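LPXTG family cell surface protein Fms2 (Enterococcus faecium DO, PDB 5FCE) probably mediates adhesion of the bacterium, this chain being the ligand-binding region of a cell-wall-anchored serine-glutamate repeat protein. Local coordinates at residues 10-18 with 105-116; 28-39 with 57-68. All coordinates share one frame; numbering follows the deposited sequence.

Contact 1: residues 10-18 with 105-116; sequences TDRIVYDMT and NLKPSSWTVVGP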
loop_
_atom_site.group_PDB
_atom_site.type_symbol
_atom_site.label_atom_id
_atom_site.label_comp_id
_atom_site.label_asym_id
_atom_site.label_seq_id
_atom_site.Cartn_x
_atom_site.Cartn_y
_atom_site.Cartn_z
ATOM N N THR A 10 6.239 8.974 -1.672
ATOM C CA THR A 10 5.232 8.712 -2.703
ATOM C C THR A 10 5.771 8.710 -4.137
ATOM O O THR A 10 5.236 7.991 -4.989
ATOM C CB THR A 10 4.027 9.668 -2.582
ATOM O OG1 THR A 10 4.445 11.019 -2.816
ATOM C CG2 THR A 10 3.404 9.574 -1.193
ATOM N N ASP A 11 6.814 9.495 -4.421
ATOM C CA ASP A 11 7.337 9.513 -5.801
ATOM C C ASP A 11 8.113 8.251 -6.186
ATOM O O ASP A 11 8.414 8.029 -7.371
ATOM C CB ASP A 11 8.121 10.799 -6.165
ATOM C CG ASP A 11 9.128 11.225 -5.106
ATOM O OD1 ASP A 11 9.382 10.485 -4.133
ATOM O OD2 ASP A 11 9.682 12.338 -5.268
ATOM N N ARG A 12 8.417 7.428 -5.184
ATOM C CA ARG A 12 9.039 6.129 -5.411
ATOM C C ARG A 12 8.029 5.007 -5.628
ATOM O O ARG A 12 8.414 3.895 -5.961
ATOM C CB ARG A 12 9.982 5.777 -4.267
ATOM C CG ARG A 12 11.263 6.610 -4.270
ATOM C CD ARG A 12 11.951 6.514 -2.922
ATOM N NE ARG A 12 13.407 6.497 -3.041
ATOM C CZ ARG A 12 14.238 6.323 -2.015
ATOM N NH1 ARG A 12 13.752 6.147 -0.794
ATOM N NH2 ARG A 12 15.553 6.319 -2.206
ATOM N N ILE A 13 6.743 5.301 -5.457
ATOM C CA ILE A 13 5.696 4.337 -5.824
ATOM C C ILE A 13 5.688 4.219 -7.347
ATOM O O ILE A 13 5.746 5.236 -8.048
ATOM C CB ILE A 13 4.307 4.779 -5.316
ATOM C CG1 ILE A 13 4.258 4.693 -3.779
ATOM C CG2 ILE A 13 3.182 3.931 -5.953
ATOM C CD1 ILE A 13 3.011 5.317 -3.149
ATOM N N VAL A 14 5.626 2.986 -7.858
ATOM C CA VAL A 14 5.592 2.772 -9.303
ATOM C C VAL A 14 4.283 2.127 -9.754
ATOM O O VAL A 14 3.863 1.124 -9.186
ATOM C CB VAL A 14 6.778 1.906 -9.778
ATOM C CG1 VAL A 14 6.686 1.649 -11.296
ATOM C CG2 VAL A 14 8.107 2.575 -9.431
ATOM N N TYR A 15 3.622 2.719 -10.748
ATOM C CA TYR A 15 2.512 2.039 -11.415
ATOM C C TYR A 15 3.065 1.503 -12.730
ATOM O O TYR A 15 3.455 2.282 -13.594
ATOM C CB TYR A 15 1.355 3.005 -11.707
ATOM C CG TYR A 15 0.128 2.346 -12.316
ATOM C CD1 TYR A 15 0.048 2.085 -13.688
ATOM C CD2 TYR A 15 -0.960 1.995 -11.518
ATOM C CE1 TYR A 15 -1.078 1.473 -14.234
ATOM C CE2 TYR A 15 -2.089 1.390 -12.060
ATOM C CZ TYR A 15 -2.143 1.142 -13.418
ATOM O OH TYR A 15 -3.259 0.538 -13.963
ATOM N N ASP A 16 3.115 0.179 -12.864
ATOM C CA ASP A 16 3.554 -0.469 -14.102
ATOM C C ASP A 16 2.322 -0.775 -14.970
ATOM O O ASP A 16 1.499 -1.616 -14.628
ATOM C CB ASP A 16 4.353 -1.741 -13.762
ATOM C CG ASP A 16 4.977 -2.416 -14.982
ATOM O OD1 ASP A 16 4.288 -2.580 -16.011
ATOM O OD2 ASP A 16 6.168 -2.805 -14.902
HETATM N N MSE A 17 2.208 -0.074 -16.092
HETATM C CA MSE A 17 1.083 -0.189 -17.013
HETATM C C MSE A 17 1.063 -1.540 -17.733
HETATM O O MSE A 17 -0.006 -2.086 -18.051
HETATM C CB MSE A 17 1.235 0.953 -18.015
HETATM C CG MSE A 17 0.201 1.128 -19.063
HETATM SE SE MSE A 17 0.911 2.678 -20.009
HETATM C CE MSE A 17 0.679 3.949 -18.531
ATOM N N THR A 18 2.250 -2.079 -17.977
ATOM C CA THR A 18 2.384 -3.351 -18.676
ATOM C C THR A 18 1.848 -4.505 -17.835
ATOM O O THR A 18 1.076 -5.342 -18.318
ATOM C CB THR A 18 3.848 -3.629 -19.028
ATOM O OG1 THR A 18 4.364 -2.541 -19.807
ATOM C CG2 THR A 18 3.962 -4.918 -19.834
ATOM N N ASN A 105 -2.753 9.267 2.264
ATOM C CA ASN A 105 -2.437 10.256 1.228
ATOM C C ASN A 105 -1.223 9.913 0.366
ATOM O O ASN A 105 -0.196 10.613 0.402
ATOM C CB ASN A 105 -2.303 11.661 1.841
ATOM C CG ASN A 105 -2.448 12.761 0.807
ATOM O OD1 ASN A 105 -3.174 12.610 -0.180
ATOM N ND2 ASN A 105 -1.751 13.876 1.021
ATOM N N LEU A 106 -1.362 8.859 -0.438
ATOM C CA LEU A 106 -0.241 8.346 -1.209
ATOM C C LEU A 106 0.026 9.143 -2.491
ATOM O O LEU A 106 1.017 8.892 -3.160
ATOM C CB LEU A 106 -0.405 6.851 -1.513
ATOM C CG LEU A 106 0.203 5.931 -0.450
ATOM C CD1 LEU A 106 -0.189 6.327 0.944
ATOM C CD2 LEU A 106 -0.190 4.494 -0.711
ATOM N N LYS A 107 -0.855 10.096 -2.800
ATOM C CA LYS A 107 -0.607 11.111 -3.839
ATOM C C LYS A 107 -0.221 10.534 -5.208
ATOM O O LYS A 107 0.912 10.711 -5.671
ATOM C CB LYS A 107 0.463 12.104 -3.368
ATOM C CG LYS A 107 0.144 12.758 -2.028
ATOM C CD LYS A 107 1.143 13.854 -1.731
ATOM C CE LYS A 107 1.490 13.911 -0.259
ATOM N NZ LYS A 107 2.490 15.000 -0.026
ATOM N N PRO A 108 -1.175 9.856 -5.871
ATOM C CA PRO A 108 -0.888 9.163 -7.134
ATOM C C PRO A 108 -0.355 10.084 -8.250
ATOM O O PRO A 108 0.334 9.605 -9.145
ATOM C CB PRO A 108 -2.240 8.529 -7.513
ATOM C CG PRO A 108 -3.269 9.291 -6.754
ATOM C CD PRO A 108 -2.589 9.736 -5.473
ATOM N N SER A 109 -0.644 11.381 -8.177
ATOM C CA SER A 109 -0.056 12.355 -9.100
ATOM C C SER A 109 1.479 12.336 -9.058
ATOM O O SER A 109 2.135 12.690 -10.041
ATOM C CB SER A 109 -0.550 13.768 -8.778
ATOM O OG SER A 109 0.093 14.274 -7.612
ATOM N N SER A 110 2.047 11.932 -7.922
ATOM C CA SER A 110 3.501 11.922 -7.746
ATOM C C SER A 110 4.164 10.600 -8.147
ATOM O O SER A 110 5.395 10.508 -8.195
ATOM C CB SER A 110 3.884 12.263 -6.305
ATOM O OG SER A 110 3.489 11.218 -5.416
ATOM N N TRP A 111 3.353 9.588 -8.444
ATOM C CA TRP A 111 3.881 8.250 -8.725
ATOM C C TRP A 111 4.653 8.167 -10.039
ATOM O O TRP A 111 4.337 8.857 -11.001
ATOM C CB TRP A 111 2.742 7.228 -8.790
ATOM C CG TRP A 111 1.992 7.036 -7.520
ATOM C CD1 TRP A 111 2.229 7.633 -6.318
ATOM C CD2 TRP A 111 0.885 6.158 -7.323
ATOM N NE1 TRP A 111 1.312 7.194 -5.388
ATOM C CE2 TRP A 111 0.480 6.280 -5.982
ATOM C CE3 TRP A 111 0.176 5.297 -8.162
ATOM C CZ2 TRP A 111 -0.588 5.566 -5.455
ATOM C CZ3 TRP A 111 -0.882 4.578 -7.636
ATOM C CH2 TRP A 111 -1.256 4.720 -6.303
ATOM N N THR A 112 5.673 7.318 -10.055
ATOM C CA THR A 112 6.344 6.934 -11.289
ATOM C C THR A 112 5.391 6.006 -12.028
ATOM O O THR A 112 4.836 5.084 -11.428
ATOM C CB THR A 112 7.673 6.208 -10.990
ATOM O OG1 THR A 112 8.471 7.022 -10.110
ATOM C CG2 THR A 112 8.462 5.963 -12.267
ATOM N N VAL A 113 5.175 6.264 -13.318
ATOM C CA VAL A 113 4.279 5.438 -14.128
ATOM C C VAL A 113 5.062 4.958 -15.346
ATOM O O VAL A 113 5.528 5.770 -16.153
ATOM C CB VAL A 113 3.024 6.220 -14.590
ATOM C CG1 VAL A 113 2.109 5.332 -15.414
ATOM C CG2 VAL A 113 2.266 6.783 -13.405
ATOM N N VAL A 114 5.222 3.644 -15.479
ATOM C CA VAL A 114 6.042 3.091 -16.558
ATOM C C VAL A 114 5.287 2.054 -17.392
ATOM O O VAL A 114 4.168 1.638 -17.043
ATOM C CB VAL A 114 7.343 2.459 -16.023
ATOM C CG1 VAL A 114 8.125 3.461 -15.154
ATOM C CG2 VAL A 114 7.016 1.209 -15.211
ATOM N N GLY A 115 5.921 1.619 -18.478
ATOM C CA GLY A 115 5.291 0.717 -19.424
ATOM C C GLY A 115 4.808 1.511 -20.623
ATOM O O GLY A 115 4.229 2.587 -20.468
ATOM N N PRO A 116 5.049 0.995 -21.833
ATOM C CA PRO A 116 4.616 1.694 -23.048
ATOM C C PRO A 116 3.095 1.654 -23.231
ATOM O O PRO A 116 2.432 0.849 -22.561
ATOM C CB PRO A 116 5.301 0.898 -24.162
ATOM C CG PRO A 116 5.452 -0.482 -23.590
ATOM C CD PRO A 116 5.741 -0.272 -22.129
HETATM O O HOH W 1 2.611 -1.807 -21.941
#
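The indole of W111 is sandwiched, with I13 CG2 over the centre of one face and P108 CA, from its own segment, against the opposite face nearer the rim. I13 CG2 stands 3.5 Å from the centroid of the five-membered ring, almost on its normal, a CH-pi contact; the methyl gets there because it lies anti to the backbone N while CG1 runs beside that N, carrying CD1 to within 3.4 Å of W111 NE1 and on to L106. W111 NE1 donates to L106 O (2.8 Å), which is tilted from the ring plane; the N-H comes from above the carbonyl plane, and the bond fixes the turn of the indole. The OG1 of T10 donates to S110 OG at 2.8 Å, and S110 OG in turn donates to K107 O, so a short relay of hydroxyls ties the two 3-10 turns together.

Beyond them the chains run parallel. T112 bridges both ways: its OG1 donates to D11 O (2.9 Å), its N to I13 O, and its O takes the N-H of Y15. V114 N to Y15 O and M17 N to V114 O (2.8 Å, 169°) continue the ladder. V14 and V114 meet through methyls on one face, while on the other V113 CG1 touches Y15 CD1 and the CE of selenomethionine M17. Helix 81-85 packs on Y15 and W111. The chemistry is thus divided: apolar packing of I13 on W111 and a hydroxyl relay anchor one end, and main-chain bonds join the C-terminal strand to strand 14-16.

Contact 2: residues 28-39 with 57-68; sequences PNKSVNASDVHA and EVYLKDVQWTAG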
loop_
_atom_site.group_PDB
_atom_site.type_symbol
_atom_site.label_atom_id
_atom_site.label_comp_id
_atom_site.label_asym_id
_atom_site.label_seq_id
_atom_site.Cartn_x
_atom_site.Cartn_y
_atom_site.Cartn_z
ATOM N N PRO A 28 8.913 0.976 7.868
ATOM C CA PRO A 28 8.286 0.823 9.184
ATOM C C PRO A 28 8.996 1.653 10.241
ATOM O O PRO A 28 10.189 1.943 10.092
ATOM C CB PRO A 28 8.465 -0.660 9.499
ATOM C CG PRO A 28 9.624 -1.121 8.648
ATOM C CD PRO A 28 9.755 -0.173 7.484
ATOM N N ASN A 29 8.282 2.006 11.305
ATOM C CA ASN A 29 8.879 2.783 12.384
ATOM C C ASN A 29 9.532 1.893 13.438
ATOM O O ASN A 29 10.307 2.364 14.273
ATOM C CB ASN A 29 7.846 3.710 13.040
ATOM C CG ASN A 29 6.790 2.951 13.832
ATOM O OD1 ASN A 29 6.420 1.833 13.480
ATOM N ND2 ASN A 29 6.295 3.566 14.904
ATOM N N LYS A 30 9.221 0.605 13.381
ATOM C CA LYS A 30 9.747 -0.350 14.345
ATOM C C LYS A 30 9.895 -1.693 13.665
ATOM O O LYS A 30 9.355 -1.901 12.576
ATOM C CB LYS A 30 8.810 -0.458 15.545
ATOM C CG LYS A 30 7.426 -0.948 15.191
ATOM C CD LYS A 30 6.528 -0.978 16.415
ATOM C CE LYS A 30 7.081 -1.921 17.477
ATOM N NZ LYS A 30 6.005 -2.425 18.378
ATOM N N SER A 31 10.648 -2.592 14.286
ATOM C CA SER A 31 10.833 -3.928 13.737
ATOM C C SER A 31 9.720 -4.844 14.240
ATOM O O SER A 31 9.479 -4.932 15.446
ATOM C CB SER A 31 12.204 -4.495 14.125
ATOM O OG SER A 31 13.255 -3.762 13.529
ATOM N N VAL A 32 9.042 -5.513 13.311
ATOM C CA VAL A 32 7.924 -6.402 13.624
ATOM C C VAL A 32 7.970 -7.591 12.684
ATOM O O VAL A 32 8.123 -7.421 11.477
ATOM C CB VAL A 32 6.552 -5.701 13.427
ATOM C CG1 VAL A 32 5.398 -6.674 13.705
ATOM C CG2 VAL A 32 6.421 -4.489 14.324
ATOM N N ASN A 33 7.826 -8.800 13.228
ATOM C CA ASN A 33 7.601 -9.968 12.388
ATOM C C ASN A 33 6.116 -10.335 12.459
ATOM O O ASN A 33 5.564 -10.490 13.554
ATOM C CB ASN A 33 8.447 -11.164 12.855
ATOM C CG ASN A 33 9.937 -10.948 12.656
ATOM O OD1 ASN A 33 10.359 -10.304 11.697
ATOM N ND2 ASN A 33 10.740 -11.487 13.563
ATOM N N ALA A 34 5.471 -10.472 11.304
ATOM C CA ALA A 34 4.051 -10.825 11.265
ATOM C C ALA A 34 3.775 -12.096 10.461
ATOM O O ALA A 34 4.231 -12.257 9.328
ATOM C CB ALA A 34 3.223 -9.662 10.734
ATOM N N SER A 35 2.989 -12.988 11.045
ATOM C CA SER A 35 2.616 -14.234 10.384
ATOM C C SER A 35 1.747 -14.022 9.146
ATOM O O SER A 35 1.975 -14.635 8.099
ATOM C CB SER A 35 1.885 -15.122 11.391
ATOM O OG SER A 35 1.371 -16.287 10.787
ATOM N N ASP A 36 0.744 -13.161 9.272
ATOM C CA ASP A 36 -0.194 -12.944 8.177
ATOM C C ASP A 36 -0.458 -11.465 7.968
ATOM O O ASP A 36 -0.856 -10.753 8.890
ATOM C CB ASP A 36 -1.497 -13.688 8.449
ATOM C CG ASP A 36 -1.283 -15.164 8.571
ATOM O OD1 ASP A 36 -1.284 -15.839 7.521
ATOM O OD2 ASP A 36 -1.075 -15.631 9.714
ATOM N N VAL A 37 -0.216 -11.004 6.749
ATOM C CA VAL A 37 -0.314 -9.585 6.445
ATOM C C VAL A 37 -1.269 -9.416 5.256
ATOM O O VAL A 37 -1.303 -10.257 4.366
ATOM C CB VAL A 37 1.084 -8.998 6.150
ATOM C CG1 VAL A 37 0.997 -7.582 5.587
ATOM C CG2 VAL A 37 1.937 -9.002 7.421
ATOM N N HIS A 38 -2.077 -8.363 5.280
ATOM C CA HIS A 38 -3.004 -8.073 4.184
ATOM C C HIS A 38 -2.935 -6.585 3.927
ATOM O O HIS A 38 -3.317 -5.793 4.789
ATOM C CB HIS A 38 -4.424 -8.453 4.601
ATOM C CG HIS A 38 -5.471 -8.156 3.570
ATOM N ND1 HIS A 38 -6.804 -8.018 3.893
ATOM C CD2 HIS A 38 -5.390 -7.994 2.227
ATOM C CE1 HIS A 38 -7.500 -7.785 2.794
ATOM N NE2 HIS A 38 -6.665 -7.756 1.770
ATOM N N ALA A 39 -2.442 -6.196 2.758
ATOM C CA ALA A 39 -2.290 -4.778 2.451
ATOM C C ALA A 39 -3.337 -4.371 1.426
ATOM O O ALA A 39 -3.513 -5.046 0.411
ATOM C CB ALA A 39 -0.898 -4.502 1.943
ATOM N N GLU A 57 -5.088 -5.150 -3.652
ATOM C CA GLU A 57 -4.747 -5.770 -2.380
ATOM C C GLU A 57 -3.827 -6.971 -2.563
ATOM O O GLU A 57 -3.768 -7.565 -3.637
ATOM C CB GLU A 57 -6.013 -6.190 -1.618
ATOM C CG GLU A 57 -6.829 -7.245 -2.338
ATOM C CD GLU A 57 -8.148 -7.551 -1.653
ATOM O OE1 GLU A 57 -8.231 -7.438 -0.406
ATOM O OE2 GLU A 57 -9.101 -7.924 -2.377
ATOM N N VAL A 58 -3.132 -7.345 -1.494
ATOM C CA VAL A 58 -2.246 -8.496 -1.545
ATOM C C VAL A 58 -2.224 -9.153 -0.170
ATOM O O VAL A 58 -2.386 -8.481 0.855
ATOM C CB VAL A 58 -0.813 -8.103 -2.011
ATOM C CG1 VAL A 58 -0.128 -7.201 -0.991
ATOM C CG2 VAL A 58 0.029 -9.341 -2.286
ATOM N N TYR A 59 -2.061 -10.471 -0.166
ATOM C CA TYR A 59 -1.944 -11.247 1.063
ATOM C C TYR A 59 -0.536 -11.817 1.143
ATOM O O TYR A 59 -0.038 -12.401 0.170
ATOM C CB TYR A 59 -2.975 -12.379 1.080
ATOM C CG TYR A 59 -4.409 -11.918 1.188
ATOM C CD1 TYR A 59 -4.988 -11.672 2.427
ATOM C CD2 TYR A 59 -5.186 -11.736 0.051
ATOM C CE1 TYR A 59 -6.303 -11.255 2.527
ATOM C CE2 TYR A 59 -6.499 -11.318 0.142
ATOM C CZ TYR A 59 -7.048 -11.082 1.382
ATOM O OH TYR A 59 -8.358 -10.667 1.478
ATOM N N LEU A 60 0.111 -11.634 2.288
ATOM C CA LEU A 60 1.502 -12.028 2.454
ATOM C C LEU A 60 1.648 -12.889 3.686
ATOM O O LEU A 60 0.897 -12.738 4.661
ATOM C CB LEU A 60 2.389 -10.793 2.611
ATOM C CG LEU A 60 2.428 -9.863 1.401
ATOM C CD1 LEU A 60 2.998 -8.510 1.800
ATOM C CD2 LEU A 60 3.262 -10.497 0.294
ATOM N N LYS A 61 2.630 -13.783 3.661
ATOM C CA LYS A 61 2.876 -14.644 4.814
ATOM C C LYS A 61 4.287 -14.431 5.323
ATOM O O LYS A 61 5.199 -14.203 4.528
ATOM C CB LYS A 61 2.674 -16.119 4.441
ATOM C CG LYS A 61 1.296 -16.440 3.883
ATOM C CD LYS A 61 1.273 -16.246 2.365
ATOM C CE LYS A 61 -0.134 -16.239 1.778
ATOM N NZ LYS A 61 -0.243 -15.230 0.686
ATOM N N ASP A 62 4.448 -14.495 6.647
ATOM C CA ASP A 62 5.753 -14.444 7.312
ATOM C C ASP A 62 6.596 -13.265 6.865
ATOM O O ASP A 62 7.664 -13.422 6.271
ATOM C CB ASP A 62 6.492 -15.770 7.133
ATOM C CG ASP A 62 5.691 -16.947 7.670
ATOM O OD1 ASP A 62 5.286 -16.894 8.852
ATOM O OD2 ASP A 62 5.436 -17.901 6.905
ATOM N N VAL A 63 6.090 -12.079 7.159
ATOM C CA VAL A 63 6.748 -10.852 6.756
ATOM C C VAL A 63 7.668 -10.390 7.883
ATOM O O VAL A 63 7.330 -10.490 9.073
ATOM C CB VAL A 63 5.713 -9.767 6.389
ATOM C CG1 VAL A 63 6.407 -8.453 6.029
ATOM C CG2 VAL A 63 4.843 -10.231 5.236
ATOM N N GLN A 64 8.853 -9.935 7.498
ATOM C CA GLN A 64 9.850 -9.444 8.435
ATOM C C GLN A 64 10.104 -7.966 8.137
ATOM O O GLN A 64 10.709 -7.627 7.113
ATOM C CB GLN A 64 11.125 -10.270 8.253
ATOM C CG GLN A 64 12.363 -9.780 8.972
ATOM C CD GLN A 64 13.630 -10.363 8.352
ATOM O OE1 GLN A 64 14.570 -9.634 8.020
ATOM N NE2 GLN A 64 13.651 -11.686 8.181
ATOM N N TRP A 65 9.607 -7.094 9.013
ATOM C CA TRP A 65 9.821 -5.658 8.893
ATOM C C TRP A 65 10.937 -5.224 9.831
ATOM O O TRP A 65 10.952 -5.593 11.010
ATOM C CB TRP A 65 8.536 -4.888 9.215
ATOM C CG TRP A 65 7.506 -4.950 8.114
ATOM C CD1 TRP A 65 7.713 -4.713 6.776
ATOM C CD2 TRP A 65 6.106 -5.236 8.256
ATOM N NE1 TRP A 65 6.529 -4.849 6.084
ATOM C CE2 TRP A 65 5.529 -5.174 6.970
ATOM C CE3 TRP A 65 5.282 -5.548 9.348
ATOM C CZ2 TRP A 65 4.170 -5.418 6.742
ATOM C CZ3 TRP A 65 3.927 -5.785 9.116
ATOM C CH2 TRP A 65 3.387 -5.720 7.825
ATOM N N THR A 66 11.885 -4.470 9.290
ATOM C CA THR A 66 12.984 -3.930 10.071
ATOM C C THR A 66 12.883 -2.415 10.109
ATOM O O THR A 66 12.802 -1.767 9.064
ATOM C CB THR A 66 14.326 -4.333 9.472
ATOM O OG1 THR A 66 14.400 -5.764 9.421
ATOM C CG2 THR A 66 15.453 -3.807 10.321
ATOM N N ALA A 67 12.888 -1.869 11.322
ATOM C CA ALA A 67 12.723 -0.434 11.559
ATOM C C ALA A 67 13.621 0.389 10.658
ATOM O O ALA A 67 14.838 0.189 10.645
ATOM C CB ALA A 67 13.021 -0.104 13.009
ATOM N N GLY A 68 13.011 1.294 9.894
ATOM C CA GLY A 68 13.753 2.223 9.060
ATOM C C GLY A 68 14.264 1.665 7.745
ATOM O O GLY A 68 14.903 2.383 6.977
HETATM O O HOH W 2 11.508 -7.977 12.152
HETATM O O HOH W 3 -1.571 -14.499 5.105
#
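H38 NE2 donates to E57 OE1 over 2.7 Å, the carboxylate oxygen lying in the imidazole plane and being met on its anti side, somewhat out of the carboxylate plane. The same ring is stacked on Y59: the two lie side by side, pointing the same way, with planes 14° apart and centroids 3.9 Å apart in an offset stack that puts Y59 CE1 over the middle of the imidazole. V58 O sits at the ring's edge. With CG anti to the backbone N (chi1 178°), the H38 ring lies alongside Y59 and brings NE2 to E57 on the adjacent strand, and the stack and the carboxylate together restrict rotation of the ring.

On the other face of the bent ribbon, away from H38 and Y59, the contact is apolar. V37 sends both methyls to the far end of the W65 indole, CG2 lying 3.6 Å from W65 CH2, and CG2 also meets V63 CG2. A34 CB and V32 CB approach the benzene part of the indole, while P28 CG packs on W65 CB.

Antiparallel hydrogen-bonded pairs, V32 with W65, A34 with V63, V37 with L60 and A39 with V58, run through a corner at S35 and K61-D62, where D62 N donates to S35 O (2.9 Å). At the end of the ribbon where P28 and G68 lie, S31 OG accepts the N-H of A67 nearly straight (175°), and G68 N binds P28 O. Water joins N33 OD1 to W65 O, and a second water joins D36 OD1 to L60 O.

Bent in this way, the ribbon contributes strands 36-42 and 54-60 to a four-stranded antiparallel sheet, then folds away as the two-stranded pair 32-34 and 63-65. Strand 91-96 borders 36-42 and packs on V37 and W65, strand 71-76 packs on V58, L60 and V63, and F6 and Y71 meet W65 edge-to-face.

The two contacts lie on opposite sides of the chain's centre, their centres 22 Å apart and their nearest atoms about 9 Å apart, without touching. In sequence order 10-18 comes first, then both segments of contact 2, and finally 105-116, so contact 1 joins an early strand, 14-16, to the C-terminal strand 112-114, and contact 2 falls between its segments. Strand 21-28 links them: it pairs with strand 14-16 of contact 1 and runs into the start of contact 2 at P28. Another of its partners, strand 71-76, packs against contact 2. Contact 1 thus lies toward one end of the domain, described as a flattened barrel, and contact 2, the bent hairpin ribbon, toward the other.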